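Local coordinates for structure-specific endonuclease subunit SLX1 (Candida glabrata, PDB 4XM5), which is probably the catalytic subunit of the SLX1-SLX4 endonuclease, cutting branched DNA near junctions with single-stranded DNA during repair and recombination, at residues F132-V137 with T169-D174; K136-W141 with Y159-S164; S106-L111 with N143-V148; Q17-R22 with T57-M62. All blocks are in the same frame, centred on the assembly; numbering follows the deposited sequence.

The four contacts lie round the five-stranded mixed sheet of the chain. Contact 4 pairs strands 12-18 and 60-67 within the GIY-YIG domain; contact 1, its centre about 11 Å from that of contact 4, is joined to it by hydrogen bonds from N134 to E61 (ND2 to OE1, 2.8 Å) and from N173 ND2 to I19 O. Contacts 1 and 2 share K136 and V137 at the start of helix 135-143, and their centres are about 12 Å apart. The loop after that helix forms contact 3 with helix 107-120, about 13 Å from contact 2 between centres; I140 packs on H108 and L111 there. Contacts 3 and 4 are about 19 Å apart, centre to centre.

Contact 1: residues F132-V137 with T169-D174; sequences FFNQKV and TEINND
The amide of N134 crosses the side chain of I171 at a slant, and its ND2 lies 3.5 Å from both I171 CG1 and T169 O, without a hydrogen bond to the latter. CG of N134 stands anti to the backbone N (chi1 -172°), which sends the amide out toward the 169-174 segment. N134 is the N-cap residue of helix 135-143: its OD1 accepts from V137 N at 3.1 Å and, weakly, from K136 N, bonds that hold OD1 over the first turn. V137 N approaches 34° out of the carbonyl plane. The other end of the amide, ND2, donates to E61 OE1, so both ends of this buried group have partners and its rotation is fixed. Alongside, Q135 and T169 point the same way, and the extended Q135 chain brings OE1 to 3.8 Å from T169 CG2. Only CB of K136 comes near the segment, 4.2 Å from T169 O, before the chain bends away. The contact joins the N-terminus of helix 135-143 to the loop leading from strand 160-168 into the long helix 176-214; I171 also packs on V182 of that helix and on E61 of strand 60-67.

Contact 2: residues K136-W141 with Y159-S164; sequences KVEEIW and YTVSLS
Helix 136-141 runs nearly antiparallel to strand 160-164, at 153° between their directions, with the two axes 9.9 Å apart at closest approach. Two side chains one helical turn apart, E138 and W141, face the strand and meet the alternate residues Y159, V161 and L163. The benzo end of the W141 indole does most of the touching. Its CH2 lies 3.7 Å from V161 CG2, the two side chains crossing at a slant, and CZ3 has both methyls of V161 nearby. Y159 reaches the indole from the opposite direction: its OH sits at the indole edge, near the ring plane, 4.1 Å from W141 CZ2, while Y159 CE2 makes an apolar contact with W141 CH2. The indole stretches toward the strand because CG is anti to the backbone N (chi1 173°). E138 starts in the same way (chi1 -177°) and continues extended, and its side chain crosses that of L163 at about a right angle; OE2 is 3.9 Å from L163 CD2 and OE1 is 4.0 Å from L163 CB. The carboxylate thus meets aliphatic carbon here, and K142 gives OE1 a long, weak ion pair. S162 points away from the helix, and its OG bonds to H131. Strand 129-132, helix 135-143 and the parallel neighbouring strand 160-168 form a beta-alpha-beta crossover, whose helix here packs on its second strand, an outermost one of the five-stranded sheet. L130 and F132 of the first strand also pack against W141, which in addition touches I114 of helix 107-120.

Contact 3: residues S106-L111 with N143-V148; sequences SIHHKL and NDKFNV
K145 lays its aliphatic chain over one face of the H108 imidazole, with CD 3.9 Å from the ring centroid and 16° off the ring normal, a CH-pi contact. The lysine is extended beyond CG, and it crosses the histidine at about a right angle. In the plane of the same ring, at its edge, a water sits 3.0 Å from H108 ND1 and accepts from K145 N, tying the imidazole to the backbone of the opposite segment. The next residue, F146, slides one face over the H109 imidazole, with K145 CG over its other face, while its rim meets H108 CB (CE2 to CB 3.5 Å). The F146 and H109 rings form an offset stack, centroids 4.6 Å apart and planes at 25°. F146 CZ stands over the face of H109, toward the rim of the imidazole.

Helix 107-120 begins here, and S106 is its N-cap: OG accepts from H109 N. The same OG is hydrogen-bonded to H109 ND1 at 2.8 Å, which holds the imidazole in place for the stack. H109 CG lies anti to the carbonyl carbon (chi1 -74°), bringing the ring back beside S106. The opposing segment leaves helix 135-143 through D144, which has positive phi, and continues in a type I turn from D144 to N147. D144 OD1 accepts from V148 N on its syn side at 2.9 Å, while OD2 accepts from S149 N. Beyond the turn V148 packs on A112 and T115 of helix 107-120, and H108 touches I140 of helix 135-143.

Contact 4: residues Q17-R22 with T57-M62; sequences QSISKR and TRPWEM
Q17 C lies at the edge of the W60 indole, near its plane, and S18 N is 3.4 Å from W60 CE3. Over one face of the indole, toward its rim, stands the CG2 methyl of T57. The R22 guanidinium is covered on one face by the amide carbon of Q17, while E61 OE2 lies off its edge, 4.2 Å from NH2 and beyond a salt bridge. R22 NH1 donates to S18 O from above the carbonyl plane, and Q17 NE2 donates to R22 O in the carbonyl plane, on a lone pair. A water donates to Q17 OE1 at 3.0 Å. E61 OE1 accepts from N134.

Strands 12-18 and 60-67 pair antiparallel, neighbours in the sheet of the GIY-YIG domain. Q17 and E61 form the hydrogen-bonded pair (Q17 N to E61 O 2.8 Å, and E61 N back to Q17 O), their side chains on one face of the sheet. S18 and W60 follow as a non-hydrogen-bonded pair. Where strand 12-18 ends, I19 N donates to P59 O in the carbonyl plane (3.1 Å), and I19 CD1 meets P59 CG at 3.7 Å. With OG anti to the backbone N (chi1 164°), S18 donates to T57 O at 2.7 Å; OG also accepts from K21 N, three residues on, which makes an ST motif. K21 bends to bring CD 3.4 Å from T57 OG1, itself hydrogen-bonded to D55.

Contact 1: residues F132-V137 with T169-D174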
# COMPACT_ATOMS: atom_id res chain seq x y z
N PHE A 132 -12.99 10.42 -15.44
CA PHE A 132 -13.92 11.56 -15.40
C PHE A 132 -15.33 11.21 -15.88
O PHE A 132 -15.53 10.58 -16.93
CB PHE A 132 -13.36 12.71 -16.22
CG PHE A 132 -12.13 13.32 -15.62
CD1 PHE A 132 -12.24 14.23 -14.59
CD2 PHE A 132 -10.87 12.96 -16.08
CE1 PHE A 132 -11.10 14.79 -14.02
CE2 PHE A 132 -9.73 13.51 -15.52
CZ PHE A 132 -9.85 14.43 -14.50
N PHE A 133 -16.31 11.64 -15.09
CA PHE A 133 -17.74 11.56 -15.46
C PHE A 133 -18.22 12.87 -16.09
O PHE A 133 -19.34 12.95 -16.62
CB PHE A 133 -18.59 11.26 -14.22
CG PHE A 133 -18.18 10.01 -13.48
CD1 PHE A 133 -18.45 8.77 -14.01
CD2 PHE A 133 -17.55 10.10 -12.26
CE1 PHE A 133 -18.10 7.63 -13.34
CE2 PHE A 133 -17.19 8.95 -11.57
CZ PHE A 133 -17.45 7.71 -12.12
N ASN A 134 -17.39 13.89 -16.00
CA ASN A 134 -17.73 15.19 -16.53
C ASN A 134 -16.60 15.63 -17.41
O ASN A 134 -15.45 15.64 -16.98
CB ASN A 134 -17.97 16.23 -15.43
CG ASN A 134 -18.53 17.55 -15.99
OD1 ASN A 134 -17.87 18.24 -16.77
ND2 ASN A 134 -19.76 17.87 -15.61
N GLN A 135 -16.95 16.01 -18.64
CA GLN A 135 -15.96 16.29 -19.66
C GLN A 135 -15.33 17.65 -19.41
O GLN A 135 -14.16 17.85 -19.70
CB GLN A 135 -16.59 16.24 -21.07
CG GLN A 135 -15.54 16.30 -22.16
CD GLN A 135 -16.11 16.34 -23.57
OE1 GLN A 135 -17.33 16.28 -23.77
NE2 GLN A 135 -15.22 16.42 -24.57
N LYS A 136 -16.11 18.58 -18.87
CA LYS A 136 -15.60 19.90 -18.59
C LYS A 136 -14.58 19.80 -17.45
O LYS A 136 -13.56 20.48 -17.46
CB LYS A 136 -16.74 20.87 -18.25
CG LYS A 136 -16.32 22.32 -18.06
CD LYS A 136 -16.06 22.99 -19.39
CE LYS A 136 -15.69 24.48 -19.22
NZ LYS A 136 -14.86 24.72 -17.97
N VAL A 137 -14.85 18.93 -16.48
CA VAL A 137 -13.90 18.72 -15.41
C VAL A 137 -12.66 18.02 -15.98
O VAL A 137 -11.55 18.28 -15.51
CB VAL A 137 -14.50 17.89 -14.24
CG1 VAL A 137 -13.41 17.58 -13.14
CG2 VAL A 137 -15.65 18.60 -13.61
N THR A 169 -21.23 17.60 -20.19
CA THR A 169 -20.42 18.74 -20.59
C THR A 169 -20.67 19.92 -19.65
O THR A 169 -20.75 19.75 -18.43
CB THR A 169 -20.73 19.14 -22.03
OG1 THR A 169 -22.05 19.69 -22.10
CG2 THR A 169 -20.64 17.92 -22.93
N GLU A 170 -20.81 21.12 -20.21
CA GLU A 170 -20.99 22.32 -19.39
C GLU A 170 -22.35 22.33 -18.70
O GLU A 170 -23.36 22.68 -19.30
CB GLU A 170 -20.80 23.59 -20.23
CG GLU A 170 -21.39 23.53 -21.64
CD GLU A 170 -20.97 24.73 -22.48
OE1 GLU A 170 -21.56 24.94 -23.56
OE2 GLU A 170 -20.06 25.47 -22.05
N ILE A 171 -22.35 21.96 -17.43
CA ILE A 171 -23.54 21.80 -16.60
C ILE A 171 -24.48 23.01 -16.56
O ILE A 171 -24.05 24.14 -16.34
CB ILE A 171 -23.12 21.46 -15.13
CG1 ILE A 171 -22.48 20.07 -15.06
CG2 ILE A 171 -24.31 21.57 -14.16
CD1 ILE A 171 -23.37 18.96 -15.52
N ASN A 172 -25.77 22.75 -16.77
CA ASN A 172 -26.80 23.75 -16.48
C ASN A 172 -27.36 23.50 -15.08
O ASN A 172 -27.62 22.36 -14.71
CB ASN A 172 -27.94 23.71 -17.50
CG ASN A 172 -27.50 24.09 -18.91
OD1 ASN A 172 -26.67 24.98 -19.10
ND2 ASN A 172 -28.07 23.41 -19.90
N ASN A 173 -27.53 24.56 -14.30
CA ASN A 173 -28.10 24.44 -12.96
C ASN A 173 -29.01 25.62 -12.67
O ASN A 173 -29.29 25.94 -11.52
CB ASN A 173 -27.01 24.32 -11.89
CG ASN A 173 -26.14 25.58 -11.77
OD1 ASN A 173 -26.37 26.61 -12.42
ND2 ASN A 173 -25.12 25.50 -10.91
N ASP A 174 -29.46 26.28 -13.74
CA ASP A 174 -30.33 27.44 -13.61
C ASP A 174 -31.71 27.06 -13.06
O ASP A 174 -32.40 27.90 -12.48
CB ASP A 174 -30.48 28.15 -14.96
CG ASP A 174 -29.22 28.88 -15.39
OD1 ASP A 174 -28.10 28.38 -15.15
OD2 ASP A 174 -29.36 29.97 -15.99

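Contact 2: residues K136-W141 with Y159-S164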
# COMPACT_ATOMS: atom_id res chain seq x y z
N LYS A 136 -16.11 18.58 -18.87
CA LYS A 136 -15.60 19.90 -18.59
C LYS A 136 -14.58 19.80 -17.45
O LYS A 136 -13.56 20.48 -17.46
CB LYS A 136 -16.74 20.87 -18.25
CG LYS A 136 -16.32 22.32 -18.06
CD LYS A 136 -16.06 22.99 -19.39
CE LYS A 136 -15.69 24.48 -19.22
NZ LYS A 136 -14.86 24.72 -17.97
N VAL A 137 -14.85 18.93 -16.48
CA VAL A 137 -13.90 18.72 -15.41
C VAL A 137 -12.66 18.02 -15.98
O VAL A 137 -11.55 18.28 -15.51
CB VAL A 137 -14.50 17.89 -14.24
CG1 VAL A 137 -13.41 17.58 -13.14
CG2 VAL A 137 -15.65 18.60 -13.61
N GLU A 138 -12.83 17.17 -16.99
CA GLU A 138 -11.66 16.48 -17.57
C GLU A 138 -10.73 17.47 -18.23
O GLU A 138 -9.51 17.39 -18.11
CB GLU A 138 -12.05 15.43 -18.61
CG GLU A 138 -10.85 14.68 -19.15
CD GLU A 138 -10.99 14.19 -20.58
OE1 GLU A 138 -10.34 13.17 -20.89
OE2 GLU A 138 -11.71 14.83 -21.40
N GLU A 139 -11.33 18.42 -18.93
CA GLU A 139 -10.56 19.39 -19.69
C GLU A 139 -9.88 20.43 -18.79
O GLU A 139 -8.75 20.86 -19.07
CB GLU A 139 -11.48 20.05 -20.73
CG GLU A 139 -11.82 19.10 -21.90
CD GLU A 139 -13.28 19.15 -22.35
OE1 GLU A 139 -14.07 19.96 -21.80
OE2 GLU A 139 -13.65 18.38 -23.27
N ILE A 140 -10.53 20.82 -17.70
CA ILE A 140 -9.88 21.69 -16.72
C ILE A 140 -8.67 20.96 -16.08
O ILE A 140 -7.63 21.57 -15.82
CB ILE A 140 -10.85 22.12 -15.61
CG1 ILE A 140 -11.98 22.98 -16.18
CG2 ILE A 140 -10.10 22.89 -14.51
CD1 ILE A 140 -13.13 23.19 -15.20
N TRP A 141 -8.82 19.66 -15.86
CA TRP A 141 -7.71 18.85 -15.37
C TRP A 141 -6.58 18.77 -16.41
O TRP A 141 -5.42 19.03 -16.09
CB TRP A 141 -8.18 17.44 -14.98
CG TRP A 141 -7.02 16.59 -14.64
CD1 TRP A 141 -6.32 16.58 -13.46
CD2 TRP A 141 -6.35 15.65 -15.50
NE1 TRP A 141 -5.28 15.70 -13.54
CE2 TRP A 141 -5.27 15.12 -14.78
CE3 TRP A 141 -6.56 15.23 -16.82
CZ2 TRP A 141 -4.41 14.16 -15.32
CZ3 TRP A 141 -5.71 14.28 -17.36
CH2 TRP A 141 -4.64 13.76 -16.61
N TYR A 159 -0.41 6.13 -15.39
CA TYR A 159 -1.73 5.87 -14.88
C TYR A 159 -2.60 5.82 -16.12
O TYR A 159 -2.11 5.97 -17.23
CB TYR A 159 -2.17 6.95 -13.90
CG TYR A 159 -1.86 8.32 -14.42
CD1 TYR A 159 -0.62 8.91 -14.18
CD2 TYR A 159 -2.78 9.02 -15.18
CE1 TYR A 159 -0.32 10.15 -14.66
CE2 TYR A 159 -2.48 10.27 -15.66
CZ TYR A 159 -1.25 10.83 -15.41
OH TYR A 159 -0.97 12.09 -15.91
N THR A 160 -3.88 5.57 -15.94
CA THR A 160 -4.80 5.59 -17.05
C THR A 160 -5.71 6.76 -16.81
O THR A 160 -6.06 7.05 -15.67
CB THR A 160 -5.61 4.29 -17.17
OG1 THR A 160 -4.74 3.22 -17.54
CG2 THR A 160 -6.71 4.40 -18.23
N VAL A 161 -6.07 7.45 -17.89
CA VAL A 161 -7.14 8.44 -17.84
C VAL A 161 -8.25 8.01 -18.79
O VAL A 161 -8.01 7.76 -19.96
CB VAL A 161 -6.63 9.85 -18.19
CG1 VAL A 161 -7.78 10.87 -18.17
CG2 VAL A 161 -5.52 10.24 -17.23
N SER A 162 -9.45 7.89 -18.23
CA SER A 162 -10.62 7.56 -19.01
C SER A 162 -11.72 8.60 -18.77
O SER A 162 -11.75 9.28 -17.74
CB SER A 162 -11.11 6.15 -18.67
OG SER A 162 -11.42 6.06 -17.28
N LEU A 163 -12.62 8.70 -19.73
CA LEU A 163 -13.77 9.61 -19.68
C LEU A 163 -15.00 8.80 -20.04
O LEU A 163 -14.98 8.04 -21.02
CB LEU A 163 -13.59 10.77 -20.66
CG LEU A 163 -14.79 11.66 -20.96
CD1 LEU A 163 -15.03 12.62 -19.80
CD2 LEU A 163 -14.64 12.41 -22.31
N SER A 164 -16.04 8.93 -19.22
CA SER A 164 -17.31 8.25 -19.46
C SER A 164 -17.87 8.50 -20.86
O SER A 164 -17.94 9.65 -21.31
CB SER A 164 -18.35 8.68 -18.44
OG SER A 164 -18.28 7.93 -17.25

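Contact 3: residues S106-L111 with N143-V148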
# COMPACT_ATOMS: atom_id res chain seq x y z
N SER A 106 -10.36 26.37 -5.43
CA SER A 106 -10.97 26.25 -6.76
C SER A 106 -10.93 24.84 -7.33
O SER A 106 -10.19 23.98 -6.86
CB SER A 106 -10.28 27.20 -7.74
OG SER A 106 -8.97 26.75 -8.04
N ILE A 107 -11.73 24.62 -8.36
CA ILE A 107 -11.68 23.40 -9.16
C ILE A 107 -10.25 23.16 -9.69
O ILE A 107 -9.78 22.02 -9.75
CB ILE A 107 -12.70 23.46 -10.34
CG1 ILE A 107 -12.75 22.14 -11.11
CG2 ILE A 107 -12.42 24.68 -11.27
CD1 ILE A 107 -13.72 21.14 -10.52
N HIS A 108 -9.58 24.24 -10.07
CA HIS A 108 -8.21 24.15 -10.54
C HIS A 108 -7.28 23.56 -9.51
O HIS A 108 -6.42 22.74 -9.84
CB HIS A 108 -7.69 25.53 -10.94
CG HIS A 108 -8.39 26.11 -12.13
ND1 HIS A 108 -8.15 25.66 -13.41
CD2 HIS A 108 -9.32 27.08 -12.23
CE1 HIS A 108 -8.91 26.33 -14.26
NE2 HIS A 108 -9.63 27.20 -13.57
N HIS A 109 -7.44 23.98 -8.26
CA HIS A 109 -6.58 23.48 -7.19
C HIS A 109 -6.89 22.02 -6.84
O HIS A 109 -5.98 21.24 -6.63
CB HIS A 109 -6.71 24.35 -5.94
CG HIS A 109 -6.03 25.67 -6.07
ND1 HIS A 109 -6.72 26.84 -6.30
CD2 HIS A 109 -4.72 26.02 -6.00
CE1 HIS A 109 -5.87 27.85 -6.35
NE2 HIS A 109 -4.65 27.38 -6.17
N LYS A 110 -8.18 21.68 -6.79
CA LYS A 110 -8.61 20.32 -6.51
C LYS A 110 -8.04 19.36 -7.53
O LYS A 110 -7.67 18.23 -7.18
CB LYS A 110 -10.13 20.22 -6.51
CG LYS A 110 -10.83 21.18 -5.58
CD LYS A 110 -10.94 20.61 -4.18
CE LYS A 110 -11.16 21.72 -3.14
NZ LYS A 110 -10.76 21.25 -1.77
N LEU A 111 -7.98 19.81 -8.80
CA LEU A 111 -7.56 18.95 -9.91
C LEU A 111 -6.04 18.97 -10.05
O LEU A 111 -5.44 17.98 -10.49
CB LEU A 111 -8.26 19.36 -11.22
CG LEU A 111 -9.80 19.19 -11.27
CD1 LEU A 111 -10.43 19.76 -12.55
CD2 LEU A 111 -10.28 17.74 -11.04
N ASN A 143 -6.01 20.73 -18.61
CA ASN A 143 -5.47 22.06 -18.70
C ASN A 143 -4.20 22.27 -17.88
O ASN A 143 -3.24 22.85 -18.37
CB ASN A 143 -6.53 23.06 -18.27
CG ASN A 143 -6.13 24.47 -18.56
OD1 ASN A 143 -5.51 24.74 -19.57
ND2 ASN A 143 -6.48 25.38 -17.66
N ASP A 144 -4.20 21.78 -16.63
CA ASP A 144 -3.06 21.93 -15.71
C ASP A 144 -2.61 23.37 -15.58
O ASP A 144 -1.46 23.69 -15.84
CB ASP A 144 -1.87 21.08 -16.14
CG ASP A 144 -0.80 20.94 -15.04
OD1 ASP A 144 -1.10 21.21 -13.85
OD2 ASP A 144 0.33 20.55 -15.37
N LYS A 145 -3.55 24.23 -15.20
CA LYS A 145 -3.33 25.67 -15.05
C LYS A 145 -2.03 26.04 -14.32
O LYS A 145 -1.38 27.01 -14.68
CB LYS A 145 -4.52 26.28 -14.30
CG LYS A 145 -4.43 27.78 -14.13
CD LYS A 145 -5.49 28.32 -13.18
CE LYS A 145 -5.28 29.80 -12.93
NZ LYS A 145 -6.13 30.29 -11.82
N PHE A 146 -1.66 25.28 -13.31
CA PHE A 146 -0.51 25.64 -12.48
C PHE A 146 0.77 24.91 -12.90
O PHE A 146 1.81 25.04 -12.27
CB PHE A 146 -0.83 25.37 -11.00
CG PHE A 146 -2.10 26.04 -10.55
CD1 PHE A 146 -2.19 27.44 -10.50
CD2 PHE A 146 -3.22 25.30 -10.20
CE1 PHE A 146 -3.36 28.07 -10.10
CE2 PHE A 146 -4.40 25.92 -9.81
CZ PHE A 146 -4.46 27.31 -9.75
N ASN A 147 0.67 24.16 -14.00
CA ASN A 147 1.79 23.42 -14.58
C ASN A 147 2.43 22.46 -13.62
O ASN A 147 3.64 22.48 -13.40
CB ASN A 147 2.84 24.39 -15.14
CG ASN A 147 2.33 25.15 -16.33
OD1 ASN A 147 1.51 24.64 -17.10
ND2 ASN A 147 2.79 26.39 -16.50
N VAL A 148 1.61 21.60 -13.04
CA VAL A 148 2.12 20.57 -12.16
C VAL A 148 3.08 19.67 -12.93
O VAL A 148 4.18 19.38 -12.45
CB VAL A 148 0.98 19.75 -11.53
CG1 VAL A 148 1.55 18.67 -10.62
CG2 VAL A 148 0.05 20.66 -10.76
O HOH W 1 -6.36 23.50 -14.38

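Contact 4: residues Q17-R22 with T57-M62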
# COMPACT_ATOMS: atom_id res chain seq x y z
N GLN A 17 -18.73 17.55 -6.70
CA GLN A 17 -18.97 18.95 -6.88
C GLN A 17 -20.48 19.16 -6.79
O GLN A 17 -21.26 18.47 -7.48
CB GLN A 17 -18.43 19.43 -8.23
CG GLN A 17 -18.63 20.91 -8.48
CD GLN A 17 -17.99 21.36 -9.79
OE1 GLN A 17 -17.71 20.53 -10.66
NE2 GLN A 17 -17.73 22.64 -9.92
N SER A 18 -20.89 20.07 -5.91
CA SER A 18 -22.30 20.36 -5.77
C SER A 18 -22.84 20.88 -7.12
O SER A 18 -22.27 21.78 -7.73
CB SER A 18 -22.52 21.38 -4.64
OG SER A 18 -23.82 21.96 -4.71
N ILE A 19 -23.93 20.30 -7.58
CA ILE A 19 -24.53 20.75 -8.83
C ILE A 19 -24.96 22.23 -8.77
O ILE A 19 -24.60 23.01 -9.66
CB ILE A 19 -25.72 19.87 -9.21
CG1 ILE A 19 -25.24 18.43 -9.36
CG2 ILE A 19 -26.39 20.41 -10.49
CD1 ILE A 19 -26.35 17.39 -9.49
N SER A 20 -25.70 22.63 -7.74
CA SER A 20 -26.11 24.03 -7.63
C SER A 20 -24.98 24.96 -7.10
O SER A 20 -24.79 26.06 -7.63
CB SER A 20 -27.34 24.15 -6.73
OG SER A 20 -27.74 25.49 -6.57
N LYS A 21 -24.24 24.52 -6.07
CA LYS A 21 -23.13 25.30 -5.52
C LYS A 21 -21.77 24.86 -6.10
O LYS A 21 -21.12 23.96 -5.59
CB LYS A 21 -23.11 25.19 -3.99
CG LYS A 21 -24.34 25.75 -3.30
CD LYS A 21 -24.39 25.31 -1.86
CE LYS A 21 -23.69 26.31 -0.95
NZ LYS A 21 -24.61 27.41 -0.54
N ARG A 22 -21.34 25.52 -7.17
CA ARG A 22 -20.26 24.99 -7.99
C ARG A 22 -18.90 25.10 -7.33
O ARG A 22 -17.93 24.50 -7.79
CB ARG A 22 -20.23 25.70 -9.34
CG ARG A 22 -21.57 25.74 -10.07
CD ARG A 22 -22.01 24.36 -10.42
NE ARG A 22 -21.19 23.75 -11.46
CZ ARG A 22 -20.94 22.45 -11.52
NH1 ARG A 22 -21.41 21.64 -10.59
NH2 ARG A 22 -20.20 21.96 -12.51
N THR A 57 -26.71 22.52 -1.45
CA THR A 57 -25.47 21.80 -1.62
C THR A 57 -25.76 20.49 -2.30
O THR A 57 -25.10 20.13 -3.28
CB THR A 57 -24.74 21.55 -0.27
OG1 THR A 57 -24.44 22.81 0.37
CG2 THR A 57 -23.45 20.84 -0.51
N ARG A 58 -26.75 19.77 -1.78
CA ARG A 58 -27.26 18.56 -2.43
C ARG A 58 -28.23 18.96 -3.56
O ARG A 58 -29.05 19.85 -3.39
CB ARG A 58 -27.96 17.65 -1.40
CG ARG A 58 -26.99 16.92 -0.46
CD ARG A 58 -27.59 16.62 0.92
NE ARG A 58 -28.84 15.88 0.83
CZ ARG A 58 -30.03 16.33 1.24
NH1 ARG A 58 -30.14 17.53 1.80
NH2 ARG A 58 -31.11 15.57 1.10
N PRO A 59 -28.20 18.23 -4.69
CA PRO A 59 -27.38 17.04 -4.95
C PRO A 59 -25.98 17.33 -5.42
O PRO A 59 -25.72 18.36 -6.05
CB PRO A 59 -28.17 16.32 -6.06
CG PRO A 59 -28.83 17.40 -6.76
CD PRO A 59 -29.28 18.34 -5.68
N TRP A 60 -25.10 16.37 -5.15
CA TRP A 60 -23.73 16.40 -5.60
C TRP A 60 -23.59 15.71 -6.93
O TRP A 60 -24.25 14.69 -7.17
CB TRP A 60 -22.82 15.69 -4.61
CG TRP A 60 -22.77 16.22 -3.21
CD1 TRP A 60 -23.52 15.80 -2.14
CD2 TRP A 60 -21.86 17.20 -2.71
NE1 TRP A 60 -23.14 16.50 -1.01
CE2 TRP A 60 -22.12 17.35 -1.33
CE3 TRP A 60 -20.86 17.97 -3.29
CZ2 TRP A 60 -21.42 18.25 -0.53
CZ3 TRP A 60 -20.16 18.87 -2.51
CH2 TRP A 60 -20.44 19.00 -1.14
N GLU A 61 -22.71 16.21 -7.79
CA GLU A 61 -22.25 15.45 -8.95
C GLU A 61 -20.89 14.79 -8.61
O GLU A 61 -19.95 15.47 -8.20
CB GLU A 61 -22.14 16.35 -10.20
CG GLU A 61 -21.63 15.64 -11.46
CD GLU A 61 -21.21 16.60 -12.60
OE1 GLU A 61 -21.00 16.12 -13.74
OE2 GLU A 61 -21.06 17.82 -12.36
N MET A 62 -20.78 13.48 -8.78
CA MET A 62 -19.45 12.88 -8.71
C MET A 62 -18.74 13.16 -10.03
O MET A 62 -19.10 12.59 -11.06
CB MET A 62 -19.51 11.38 -8.44
CG MET A 62 -18.12 10.79 -8.12
SD MET A 62 -18.20 9.01 -7.82
CE MET A 62 -18.92 8.93 -6.18
O HOH W 2 -19.47 19.70 -12.90
O HOH W 3 -26.81 21.20 -5.85